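Local coordinates for peptidase S8 and S53, subtilisin, kexin, sedolisin (Mycobacterium smegmatis, PDB 4KG7), which is a mycosin, a subtilisin-like serine endopeptidase of the peptidase S8 family linked to the type VII (ESX-3) protein secretion system, and probably cleaves peptide bonds with a charge-relay triad, at residues A[18-23]-A[165-170]; A[37-42]-A[310-315]; A[84-89]-A[129-134]; A[284-289]-A[365-370]; A[345-350]-A[371-376]. All blocks are in the same frame, centred on the assembly; numbering follows the deposited sequence. Where two conformers were deposited one is given.

Interaction 1 of 5, residues A[18-23]-A[165-170]; sequences GTAGPA and VVRAAD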
# COMPACT_ATOMS: atom_id res chain seq x y z
N GLY A 18 6.87 -14.26 -12.59
CA GLY A 18 5.85 -14.09 -11.57
C GLY A 18 5.47 -15.36 -10.79
O GLY A 18 4.45 -15.40 -10.16
N THR A 19 6.33 -16.37 -10.82
CA THR A 19 6.18 -17.60 -10.07
C THR A 19 5.88 -17.27 -8.63
O THR A 19 6.49 -16.36 -8.06
CB THR A 19 7.51 -18.40 -10.13
OG1 THR A 19 7.93 -18.50 -11.51
CG2 THR A 19 7.40 -19.80 -9.54
N ALA A 20 4.97 -18.03 -8.04
CA ALA A 20 4.68 -17.86 -6.62
C ALA A 20 5.58 -18.79 -5.79
O ALA A 20 6.45 -19.45 -6.31
CB ALA A 20 3.20 -18.11 -6.35
N GLY A 21 5.35 -18.78 -4.48
CA GLY A 21 6.04 -19.66 -3.54
C GLY A 21 7.25 -19.01 -2.87
O GLY A 21 7.93 -18.17 -3.43
N PRO A 22 7.56 -19.44 -1.64
CA PRO A 22 8.73 -18.92 -0.95
C PRO A 22 10.03 -19.47 -1.54
O PRO A 22 10.01 -20.53 -2.15
CB PRO A 22 8.52 -19.43 0.48
CG PRO A 22 7.84 -20.72 0.27
CD PRO A 22 6.84 -20.42 -0.82
N ALA A 23 11.14 -18.77 -1.31
CA ALA A 23 12.44 -19.20 -1.80
C ALA A 23 12.95 -20.41 -1.01
O ALA A 23 13.70 -21.23 -1.55
CB ALA A 23 13.43 -18.05 -1.74
N VAL A 165 4.94 -8.56 -7.96
CA VAL A 165 4.59 -7.43 -8.81
C VAL A 165 4.37 -7.88 -10.25
O VAL A 165 3.40 -7.50 -10.87
CB VAL A 165 5.64 -6.30 -8.69
CG1 VAL A 165 5.57 -5.31 -9.85
CG2 VAL A 165 5.56 -5.61 -7.33
N VAL A 166 5.29 -8.68 -10.77
CA VAL A 166 5.14 -9.26 -12.09
C VAL A 166 3.87 -10.11 -12.15
O VAL A 166 3.12 -10.02 -13.12
CB VAL A 166 6.36 -10.09 -12.46
CG1 VAL A 166 6.07 -10.87 -13.74
CG2 VAL A 166 7.55 -9.16 -12.62
N ARG A 167 3.65 -10.95 -11.14
CA ARG A 167 2.45 -11.80 -11.12
C ARG A 167 1.16 -10.96 -11.15
O ARG A 167 0.27 -11.24 -11.93
CB ARG A 167 2.50 -12.69 -9.88
CG ARG A 167 1.42 -13.74 -9.81
CD ARG A 167 1.57 -14.53 -8.52
NE ARG A 167 0.70 -15.71 -8.53
CZ ARG A 167 0.93 -16.85 -9.21
NH1 ARG A 167 2.07 -17.04 -9.87
NH2 ARG A 167 0.05 -17.86 -9.15
N ALA A 168 1.11 -9.91 -10.34
CA ALA A 168 -0.05 -9.03 -10.30
C ALA A 168 -0.31 -8.42 -11.68
O ALA A 168 -1.43 -8.39 -12.15
CB ALA A 168 0.16 -7.94 -9.28
N ALA A 169 0.74 -7.88 -12.28
CA ALA A 169 0.61 -7.24 -13.60
C ALA A 169 0.14 -8.23 -14.62
O ALA A 169 -0.76 -7.93 -15.42
CB ALA A 169 1.93 -6.61 -14.03
N ASP A 170 0.73 -9.42 -14.62
CA ASP A 170 0.38 -10.43 -15.62
C ASP A 170 -1.01 -10.98 -15.42
O ASP A 170 -1.60 -11.45 -16.39
CB ASP A 170 1.42 -11.54 -15.65
CG ASP A 170 2.68 -11.11 -16.31
OD1 ASP A 170 2.71 -10.01 -16.92
OD2 ASP A 170 3.67 -11.87 -16.24
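Arg-167 and Gly-18 share the one hydrogen bond between the loop 18-23 and the helical segment 165-170. NH1 of Arg-167 donates a hydrogen bond to the carbonyl O of Gly-18 at 2.9 Å, with an N-H...O angle of 161°. The acceptor lies in the guanidinium plane, at its edge. The Arg-167 chain is extended from CG to NE and runs alongside that carbonyl, so CB, CG and CD all pass close to the Gly-18 oxygen.

The rest is packing. The methyl of Ala-20 sits over one face of the guanidinium, and its CB is 3.8 Å from NH1 of Arg-167. Val-166 meets the loop mainly through CG1, 3.7 Å from the N of Gly-18. The two chains come closest here, with the CA atoms of Gly-18 and Arg-167 4.1 Å apart.

Around the contact, Arg-167 NE bonds to Gly-88 O on the edge strand of the main sheet. Arg-163 and Tyr-91 both bond to Thr-19 O. The arginine thus uses two nitrogens on two different backbone carbonyls. This ties the N-terminal loop and the edge strand to helix 150-170, and the two bonds fix the rotation of the guanidinium.

Interaction 2 of 5, residues A[37-42]-A[310-315]; sequences VLPGTD and DRLVPL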
# COMPACT_ATOMS: atom_id res chain seq x y z
N VAL A 37 -12.83 -4.94 17.48
CA VAL A 37 -13.45 -3.65 17.79
C VAL A 37 -12.85 -3.05 19.07
O VAL A 37 -12.85 -3.67 20.11
CB VAL A 37 -14.98 -3.80 17.91
CG1 VAL A 37 -15.66 -2.50 18.28
CG2 VAL A 37 -15.56 -4.30 16.58
N LEU A 38 -12.40 -1.80 18.97
CA LEU A 38 -11.86 -1.09 20.10
C LEU A 38 -13.00 -0.70 21.05
O LEU A 38 -13.91 -0.01 20.63
CB LEU A 38 -11.14 0.16 19.58
CG LEU A 38 -10.34 0.98 20.58
CD1 LEU A 38 -9.22 0.14 21.17
CD2 LEU A 38 -9.81 2.22 19.85
N PRO A 39 -12.94 -1.11 22.33
CA PRO A 39 -14.02 -0.75 23.20
C PRO A 39 -14.23 0.76 23.32
O PRO A 39 -13.27 1.54 23.31
CB PRO A 39 -13.63 -1.37 24.54
CG PRO A 39 -12.84 -2.58 24.15
CD PRO A 39 -12.07 -2.14 22.95
N GLY A 40 -15.50 1.17 23.34
CA GLY A 40 -15.82 2.57 23.43
C GLY A 40 -15.97 3.27 22.10
O GLY A 40 -16.29 4.46 22.07
N THR A 41 -15.74 2.55 21.02
CA THR A 41 -15.91 3.11 19.68
C THR A 41 -17.17 2.57 19.04
O THR A 41 -17.73 1.55 19.46
CB THR A 41 -14.71 2.79 18.75
OG1 THR A 41 -14.63 1.38 18.53
CG2 THR A 41 -13.40 3.32 19.32
N ASP A 42 -17.58 3.24 17.97
CA ASP A 42 -18.69 2.82 17.15
C ASP A 42 -18.16 2.71 15.71
O ASP A 42 -18.19 3.69 14.95
CB ASP A 42 -19.83 3.84 17.23
CG ASP A 42 -21.00 3.46 16.36
OD1 ASP A 42 -21.02 2.32 15.84
OD2 ASP A 42 -21.87 4.33 16.17
N ASP A 310 -1.42 -7.41 25.01
CA ASP A 310 -2.74 -7.67 24.48
C ASP A 310 -3.74 -6.56 24.72
O ASP A 310 -4.93 -6.83 24.82
CB ASP A 310 -3.28 -9.02 25.01
CG ASP A 310 -2.77 -10.19 24.22
OD1 ASP A 310 -2.66 -10.07 22.96
OD2 ASP A 310 -2.47 -11.21 24.82
N ARG A 311 -3.27 -5.32 24.79
CA ARG A 311 -4.19 -4.18 24.81
C ARG A 311 -4.46 -3.72 23.40
O ARG A 311 -3.54 -3.61 22.58
CB ARG A 311 -3.63 -3.04 25.65
CG ARG A 311 -3.41 -3.42 27.11
CD ARG A 311 -4.65 -3.94 27.82
NE ARG A 311 -5.68 -2.93 27.99
CZ ARG A 311 -5.67 -1.97 28.91
NH1 ARG A 311 -4.67 -1.88 29.79
NH2 ARG A 311 -6.67 -1.09 28.98
N LEU A 312 -5.72 -3.42 23.11
CA LEU A 312 -6.08 -3.02 21.75
C LEU A 312 -5.68 -1.57 21.49
O LEU A 312 -5.76 -0.73 22.38
CB LEU A 312 -7.57 -3.20 21.52
CG LEU A 312 -8.06 -4.65 21.40
CD1 LEU A 312 -9.57 -4.64 21.24
CD2 LEU A 312 -7.40 -5.35 20.23
N VAL A 313 -5.24 -1.33 20.26
CA VAL A 313 -4.86 -0.00 19.81
C VAL A 313 -5.49 0.22 18.45
O VAL A 313 -5.74 -0.74 17.70
CB VAL A 313 -3.33 0.17 19.75
CG1 VAL A 313 -2.73 0.03 21.13
CG2 VAL A 313 -2.72 -0.82 18.76
N PRO A 314 -5.73 1.50 18.09
CA PRO A 314 -6.36 1.77 16.79
C PRO A 314 -5.47 1.35 15.62
O PRO A 314 -4.25 1.16 15.76
CB PRO A 314 -6.57 3.29 16.80
CG PRO A 314 -6.56 3.67 18.23
CD PRO A 314 -5.60 2.72 18.89
N LEU A 315 -6.11 1.16 14.49
CA LEU A 315 -5.41 0.90 13.24
C LEU A 315 -4.89 2.21 12.71
O LEU A 315 -5.66 3.11 12.39
CB LEU A 315 -6.33 0.22 12.23
CG LEU A 315 -6.99 -1.08 12.69
CD1 LEU A 315 -7.88 -1.68 11.61
CD2 LEU A 315 -5.96 -2.11 13.09
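Leu-38 and Leu-312 carry most of this surface contact. Methyl CD1 of Leu-38 rests 3.7 Å from CB of Leu-312. The two side chains run past one another head to tail. The other branch of Leu-38, CD2, reaches CG of the Pro-314 ring at 3.9 Å, so one leucine touches both Leu-312 and Pro-314. Its CG is anti to the backbone N (chi1 -173°), which carries both methyls across to the other segment. Leu-312 answers with CD1, which lies 3.6 Å from the carbonyl O of Val-37 and 3.9 Å from CD of Pro-39. The Pro-39 ring lies roughly perpendicular to the Leu-312 side chain.

A second shell sets the loop. The carbonyl O of Leu-38 takes two bonds from Thr-41. One comes from the backbone N at 3.2 Å. The other comes from OG1 at 2.6 Å, in the carbonyl plane on a lone pair. Asn-303 on strand 301-306 bonds to Leu-38 N and Thr-41 OG1. Ala-304 on that strand touches both leucines.

The arrangement is a type II beta turn from Leu-38 to Thr-41, with glycine at its third position, packed by apolar side chains on the edge strand of a small antiparallel sheet.

Interaction 3 of 5, residues A[84-89]-A[129-134]; sequences NVEAGG and RLISIR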
# COMPACT_ATOMS: atom_id res chain seq x y z
N ASN A 84 -15.57 -10.07 -3.26
CA ASN A 84 -15.04 -9.69 -4.56
C ASN A 84 -13.53 -9.91 -4.64
O ASN A 84 -12.81 -9.08 -5.24
CB ASN A 84 -15.40 -8.22 -4.88
CG ASN A 84 -14.95 -7.24 -3.80
OD1 ASN A 84 -14.93 -7.56 -2.62
ND2 ASN A 84 -14.64 -6.01 -4.22
N VAL A 85 -13.06 -11.00 -4.01
CA VAL A 85 -11.60 -11.29 -3.97
C VAL A 85 -11.19 -12.59 -4.67
O VAL A 85 -11.69 -13.69 -4.37
CB VAL A 85 -11.06 -11.35 -2.54
CG1 VAL A 85 -9.53 -11.31 -2.53
CG2 VAL A 85 -11.64 -10.23 -1.69
N GLU A 86 -10.24 -12.44 -5.58
CA GLU A 86 -9.72 -13.50 -6.45
C GLU A 86 -8.39 -13.98 -5.86
O GLU A 86 -7.60 -13.17 -5.36
CB GLU A 86 -9.52 -12.92 -7.87
CG GLU A 86 -8.80 -13.83 -8.87
CD GLU A 86 -8.55 -13.18 -10.24
OE1 GLU A 86 -9.04 -12.06 -10.49
OE2 GLU A 86 -7.85 -13.79 -11.07
N ALA A 87 -8.12 -15.27 -5.96
CA ALA A 87 -6.86 -15.84 -5.52
C ALA A 87 -5.70 -15.38 -6.39
O ALA A 87 -5.79 -15.50 -7.61
CB ALA A 87 -6.97 -17.35 -5.55
N GLY A 88 -4.63 -14.90 -5.77
CA GLY A 88 -3.41 -14.53 -6.48
C GLY A 88 -2.19 -15.26 -5.98
O GLY A 88 -1.10 -15.02 -6.49
N GLY A 89 -2.34 -16.17 -5.02
CA GLY A 89 -1.25 -17.01 -4.59
C GLY A 89 -0.52 -16.53 -3.35
O GLY A 89 -0.93 -15.58 -2.69
N ARG A 129 -12.70 -5.25 -8.55
CA ARG A 129 -12.39 -6.60 -8.12
C ARG A 129 -11.00 -6.59 -7.53
O ARG A 129 -10.17 -5.79 -7.91
CB ARG A 129 -12.46 -7.55 -9.30
CG ARG A 129 -13.90 -7.89 -9.63
CD ARG A 129 -14.00 -8.90 -10.76
NE ARG A 129 -13.41 -8.43 -12.02
CZ ARG A 129 -12.16 -8.67 -12.43
NH1 ARG A 129 -11.29 -9.35 -11.69
NH2 ARG A 129 -11.77 -8.19 -13.62
N LEU A 130 -10.77 -7.47 -6.57
CA LEU A 130 -9.48 -7.55 -5.95
C LEU A 130 -8.83 -8.87 -6.28
O LEU A 130 -9.51 -9.88 -6.43
CB LEU A 130 -9.64 -7.49 -4.42
CG LEU A 130 -10.25 -6.20 -3.90
CD1 LEU A 130 -10.57 -6.35 -2.42
CD2 LEU A 130 -9.31 -5.04 -4.16
N ILE A 131 -7.51 -8.85 -6.42
CA ILE A 131 -6.69 -10.07 -6.42
C ILE A 131 -5.79 -10.01 -5.20
O ILE A 131 -5.06 -9.01 -5.00
CB ILE A 131 -5.80 -10.17 -7.67
CG1 ILE A 131 -6.64 -10.22 -8.94
CG2 ILE A 131 -4.91 -11.40 -7.60
CD1 ILE A 131 -5.84 -9.91 -10.18
N SER A 132 -5.84 -11.05 -4.36
CA SER A 132 -4.99 -11.12 -3.18
C SER A 132 -3.77 -12.01 -3.40
O SER A 132 -3.91 -13.19 -3.68
CB SER A 132 -5.74 -11.71 -2.01
OG SER A 132 -4.87 -11.81 -0.91
N ILE A 133 -2.59 -11.42 -3.25
CA ILE A 133 -1.31 -12.15 -3.33
C ILE A 133 -0.67 -12.01 -1.95
O ILE A 133 -0.34 -10.89 -1.51
CB ILE A 133 -0.37 -11.53 -4.39
CG1 ILE A 133 -1.00 -11.64 -5.78
CG2 ILE A 133 0.98 -12.23 -4.39
CD1 ILE A 133 -0.26 -10.84 -6.83
N ARG A 134 -0.51 -13.11 -1.24
CA ARG A 134 0.15 -13.03 0.05
C ARG A 134 1.65 -13.03 -0.18
O ARG A 134 2.25 -14.04 -0.50
CB ARG A 134 -0.23 -14.14 1.05
CG ARG A 134 0.54 -13.97 2.36
CD ARG A 134 -0.00 -14.75 3.53
NE ARG A 134 0.20 -16.19 3.40
CZ ARG A 134 -0.10 -17.06 4.34
NH1 ARG A 134 -0.54 -16.65 5.52
NH2 ARG A 134 0.09 -18.36 4.12
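Strands 85-89 and 129-134 run parallel at the border of the main sheet, their axes 4.5 Å apart at the closest point and 31° apart in direction. They belong to a beta-alpha-beta crossover, with helix 104-113 between them, in the parallel sheet of the subtilisin fold. The bonds alternate in parallel fashion. Glu-86 gives its N to Leu-130 O and offers its own O to Ser-132 N at 2.9 Å. Leu-130 N bonds to Asn-84 O before it, and Arg-134 N to Gly-89 O after it. The bond from Gly-88 N to Ser-132 O is weak, with an angle of 127°.

Val-85, Leu-130 and Ser-132 point to one face of the sheet. The branches of Val-85 divide there. CG1, anti to the backbone N (chi1 -166°), meets CB of Ser-132 at 3.8 Å, while CG2 lies 4.1 Å from CD1 of Leu-130. Helix 104-113 packs on Leu-130. Ser-132 OG bonds to Gly-97 O, and this side chain lies about 6 Å from that of Asp-73, a predicted charge-relay residue.

Glu-86 and Ile-131 run alongside each other on the other face. In one conformer, OE1 of Glu-86 comes 3.7 Å from Arg-129 NH1 at the guanidinium edge. This long salt bridge is doubtful, because the glutamate has a second conformer. Gly-88 lets the strands come close: its CA is 3.6 Å from CG2 of Ile-131.

Interaction 4 of 5, residues A[284-289]-A[365-370]; sequences AAPGEN and AGMVDP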
# COMPACT_ATOMS: atom_id res chain seq x y z
N ALA A 284 -0.80 11.86 -0.31
CA ALA A 284 -1.17 11.35 1.00
C ALA A 284 -2.62 10.99 1.07
O ALA A 284 -3.40 11.35 0.19
CB ALA A 284 -0.83 12.35 2.08
N ALA A 285 -2.98 10.26 2.11
CA ALA A 285 -4.41 9.97 2.38
C ALA A 285 -4.59 9.66 3.88
O ALA A 285 -3.62 9.52 4.60
CB ALA A 285 -4.89 8.82 1.49
N PRO A 286 -5.83 9.59 4.34
CA PRO A 286 -6.01 9.33 5.78
C PRO A 286 -5.35 8.05 6.26
O PRO A 286 -5.49 7.00 5.62
CB PRO A 286 -7.53 9.28 5.93
CG PRO A 286 -8.00 10.19 4.82
CD PRO A 286 -7.12 9.78 3.67
N GLY A 287 -4.65 8.15 7.39
CA GLY A 287 -3.94 7.02 7.98
C GLY A 287 -4.15 6.79 9.47
O GLY A 287 -3.46 5.97 10.06
N GLU A 288 -5.17 7.41 10.06
CA GLU A 288 -5.41 7.35 11.51
C GLU A 288 -6.82 6.87 11.82
O GLU A 288 -7.76 7.21 11.14
CB GLU A 288 -5.17 8.71 12.16
CG GLU A 288 -3.77 9.23 11.96
CD GLU A 288 -3.51 10.55 12.63
OE1 GLU A 288 -4.24 10.95 13.59
OE2 GLU A 288 -2.55 11.22 12.17
N ASN A 289 -6.96 6.14 12.93
CA ASN A 289 -8.29 5.68 13.40
C ASN A 289 -9.07 4.96 12.30
O ASN A 289 -10.27 5.19 12.10
CB ASN A 289 -9.11 6.84 13.94
CG ASN A 289 -8.38 7.59 15.04
OD1 ASN A 289 -8.03 7.00 16.05
ND2 ASN A 289 -8.06 8.87 14.79
N ALA A 365 2.19 15.81 -2.84
CA ALA A 365 1.23 16.82 -3.30
C ALA A 365 0.05 17.02 -2.34
O ALA A 365 -0.85 17.82 -2.61
CB ALA A 365 0.74 16.46 -4.71
N GLY A 366 0.05 16.33 -1.21
CA GLY A 366 -1.00 16.52 -0.19
C GLY A 366 -2.08 15.47 -0.28
O GLY A 366 -1.96 14.49 -1.05
N MET A 367 -3.14 15.65 0.50
CA MET A 367 -4.21 14.65 0.57
C MET A 367 -4.89 14.51 -0.79
O MET A 367 -5.28 15.49 -1.42
CB MET A 367 -5.26 14.97 1.64
CG MET A 367 -6.29 13.86 1.88
SD MET A 367 -7.27 14.29 3.32
CE MET A 367 -7.98 15.87 2.92
N VAL A 368 -5.04 13.27 -1.22
CA VAL A 368 -5.76 12.95 -2.44
C VAL A 368 -7.15 13.54 -2.37
O VAL A 368 -7.78 13.61 -1.30
CB VAL A 368 -5.80 11.41 -2.64
CG1 VAL A 368 -6.60 10.69 -1.57
CG2 VAL A 368 -6.25 11.01 -4.04
N ASP A 369 -7.65 13.98 -3.53
CA ASP A 369 -8.95 14.62 -3.62
C ASP A 369 -9.73 13.91 -4.71
O ASP A 369 -9.63 14.28 -5.89
CB ASP A 369 -8.81 16.12 -3.91
CG ASP A 369 -10.13 16.86 -3.87
OD1 ASP A 369 -11.20 16.26 -4.13
OD2 ASP A 369 -10.09 18.10 -3.65
N PRO A 370 -10.50 12.87 -4.33
CA PRO A 370 -11.14 12.03 -5.32
C PRO A 370 -12.07 12.77 -6.28
O PRO A 370 -12.01 12.53 -7.48
CB PRO A 370 -11.91 11.02 -4.48
CG PRO A 370 -11.14 10.92 -3.24
CD PRO A 370 -10.60 12.28 -2.98
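Val-368 and Ala-285 meet methyl to methyl, with CG1 of the valine 4.0 Å from CB of the alanine. The Val-368 rotamer makes this possible. CG1 stands between the backbone N and the carbonyl carbon (chi1 66°), a crowded position. There it also lies 3.7 Å from the carbonyl O of Ala-284. The other methyl, CG2, packs on Leu-348 instead.

Met-367 extends first and then bends. Its first two torsions are both extended. The last torsion, chi3 57°, turns the terminal methyl aside. SD is the part that comes nearest Pro-286, at 4.4 Å from its CG, a loose contact. The short side chain of Ala-284 turns its CB to the backbone of Gly-366.

The backbones form a single bridge between Ala-284 and Met-367. Val-368 N bonds to Ala-284 O at 2.9 Å with an angle of 163°. Ala-284 N bonds to Gly-366 O at 3.0 Å, but this bond is more bent and the donor stands above the carbonyl plane. The CA of Met-367 adds a C-H...O contact to Ala-284 O at 3.4 Å.

Leu-53 of helix 48-53 touches Pro-286 and Val-368, and Tyr-324 of helix 318-335 touches Ala-285 and Pro-286. All the touching residues are buried. Both polar backbone atoms of Ala-284 are therefore satisfied by the loop 365-370 inside an apolar setting, at the edge of the main parallel sheet.

Interaction 5 of 5, residues A[345-350]-A[371-376]; sequences VHRLTT and VAALTW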
# COMPACT_ATOMS: atom_id res chain seq x y z
N VAL A 345 -1.56 8.81 -12.53
CA VAL A 345 -0.76 9.34 -11.43
C VAL A 345 -0.73 10.88 -11.49
O VAL A 345 -0.89 11.54 -10.49
CB VAL A 345 0.66 8.71 -11.41
CG1 VAL A 345 1.57 9.46 -10.45
CG2 VAL A 345 0.56 7.23 -11.04
N HIS A 346 -0.52 11.44 -12.67
CA HIS A 346 -0.53 12.90 -12.83
C HIS A 346 -1.85 13.50 -12.38
O HIS A 346 -1.89 14.52 -11.69
CB HIS A 346 -0.27 13.24 -14.31
CG HIS A 346 -0.31 14.70 -14.62
ND1 HIS A 346 0.77 15.54 -14.44
CD2 HIS A 346 -1.30 15.47 -15.10
CE1 HIS A 346 0.45 16.76 -14.82
NE2 HIS A 346 -0.81 16.75 -15.20
N ARG A 347 -2.95 12.87 -12.74
CA ARG A 347 -4.26 13.35 -12.36
C ARG A 347 -4.42 13.33 -10.83
O ARG A 347 -5.00 14.24 -10.23
CB ARG A 347 -5.28 12.47 -13.07
CG ARG A 347 -6.73 12.75 -12.76
CD ARG A 347 -7.60 12.01 -13.77
NE ARG A 347 -7.71 12.73 -15.04
CZ ARG A 347 -8.63 13.65 -15.33
NH1 ARG A 347 -9.55 14.02 -14.44
NH2 ARG A 347 -8.60 14.22 -16.52
N LEU A 348 -3.94 12.26 -10.19
CA LEU A 348 -4.07 12.14 -8.75
C LEU A 348 -3.24 13.21 -8.06
O LEU A 348 -3.70 13.85 -7.09
CB LEU A 348 -3.61 10.76 -8.32
CG LEU A 348 -4.55 9.60 -8.71
CD1 LEU A 348 -3.90 8.28 -8.38
CD2 LEU A 348 -5.90 9.71 -8.03
N THR A 349 -2.00 13.38 -8.50
CA THR A 349 -1.13 14.33 -7.80
C THR A 349 -1.48 15.79 -8.12
O THR A 349 -1.44 16.63 -7.25
CB THR A 349 0.36 14.08 -8.06
OG1 THR A 349 0.63 14.20 -9.46
CG2 THR A 349 0.79 12.72 -7.57
N THR A 350 -1.83 16.08 -9.36
CA THR A 350 -2.07 17.49 -9.74
C THR A 350 -3.36 18.02 -9.12
O THR A 350 -3.53 19.24 -8.99
CB THR A 350 -2.11 17.65 -11.27
OG1 THR A 350 -3.23 16.97 -11.80
CG2 THR A 350 -0.88 17.12 -11.88
N VAL A 371 -12.91 13.67 -5.79
CA VAL A 371 -13.85 14.37 -6.67
C VAL A 371 -13.10 15.26 -7.67
O VAL A 371 -13.42 15.31 -8.86
CB VAL A 371 -14.91 15.14 -5.88
CG1 VAL A 371 -15.68 16.07 -6.80
CG2 VAL A 371 -15.85 14.18 -5.16
N ALA A 372 -12.07 15.93 -7.18
CA ALA A 372 -11.25 16.77 -8.07
C ALA A 372 -10.57 15.91 -9.14
O ALA A 372 -10.53 16.27 -10.31
CB ALA A 372 -10.22 17.53 -7.27
N ALA A 373 -10.05 14.75 -8.73
CA ALA A 373 -9.40 13.84 -9.68
C ALA A 373 -10.37 13.32 -10.73
O ALA A 373 -10.01 13.12 -11.91
CB ALA A 373 -8.74 12.69 -8.95
N LEU A 374 -11.63 13.15 -10.33
CA LEU A 374 -12.63 12.60 -11.21
C LEU A 374 -13.25 13.64 -12.12
O LEU A 374 -13.92 13.28 -13.06
CB LEU A 374 -13.71 11.89 -10.39
CG LEU A 374 -13.20 10.56 -9.80
CD1 LEU A 374 -14.06 10.13 -8.63
CD2 LEU A 374 -13.15 9.44 -10.84
N THR A 375 -13.03 14.93 -11.84
CA THR A 375 -13.66 15.98 -12.64
C THR A 375 -12.70 16.94 -13.35
O THR A 375 -13.13 17.78 -14.14
CB THR A 375 -14.60 16.80 -11.76
OG1 THR A 375 -13.87 17.37 -10.68
CG2 THR A 375 -15.71 15.93 -11.20
N TRP A 376 -11.41 16.82 -13.07
CA TRP A 376 -10.41 17.70 -13.67
C TRP A 376 -10.34 17.54 -15.19
O TRP A 376 -10.47 16.43 -15.71
CB TRP A 376 -9.04 17.41 -13.05
CG TRP A 376 -7.91 18.25 -13.56
CD1 TRP A 376 -7.72 19.59 -13.36
CD2 TRP A 376 -6.79 17.80 -14.34
NE1 TRP A 376 -6.55 20.00 -13.98
CE2 TRP A 376 -5.97 18.92 -14.59
CE3 TRP A 376 -6.42 16.55 -14.85
CZ2 TRP A 376 -4.79 18.83 -15.34
CZ3 TRP A 376 -5.24 16.45 -15.58
CH2 TRP A 376 -4.44 17.59 -15.82
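Arg-347 holds the C-terminal end of helix 370-375 with three hydrogen bonds to two backbone carbonyls. NH1 bonds to Ala-373 O at 2.7 Å, nearly straight at 164° and in the guanidinium plane. NH1 also bonds to Trp-376 O at 2.9 Å. NH2 reaches that same oxygen at 3.0 Å, so the guanidinium grips it end-on with two nitrogens. Both come from the same face of the carbonyl plane. The arginine chain is bent at chi3, which swings the guanidinium in under the end of the helix. The positive group probably suits the partial negative charge at this C-terminal helix end.

The indole comes next. CE3 of Trp-376 sits over one face of the guanidinium, 3.6 Å from NH2 of Arg-347, with the planes tilted 62° apart. His-346 meets the far end of the indole: Trp-376 CH2 lies at the edge of the imidazole, 3.8 Å from its NE2. The two rings meet obliquely. Leu-348 CD2 packs on Ala-373 CB at 4.2 Å.

The segments 345-350 and 371-375 of the two helices cross at 133°, with axes 8.7 Å apart. Helix 318-335 backs both: its Val-332 touches Arg-347 and Ala-373, and its Val-328 touches Leu-348. Phe-336, just after that helix, makes a cation-pi contact with Arg-347. Leu-260 of strand 259-265 meets Leu-348 and Thr-349.

Interactions 1 and 3 lie together at one border of the seven-stranded parallel sheet, with centres about 12 Å apart. They touch through Arg-167 and Gly-88. Interaction 3 is nested within the chain loops closed by interactions 1 and 2, which themselves cross along the chain. Interaction 4 is at the opposite border; its centre is about 25 Å from that of interaction 3. Interactions 4 and 5 touch, with centres about 13 Å apart and alternating segments. Interaction 2 meets interaction 4 lightly through Pro-314 and Asn-289. The N-terminal region thus packs on helix 150-170 and on the small antiparallel sheet, while the C-terminal region closes against the far sheet edge and helix 341-350.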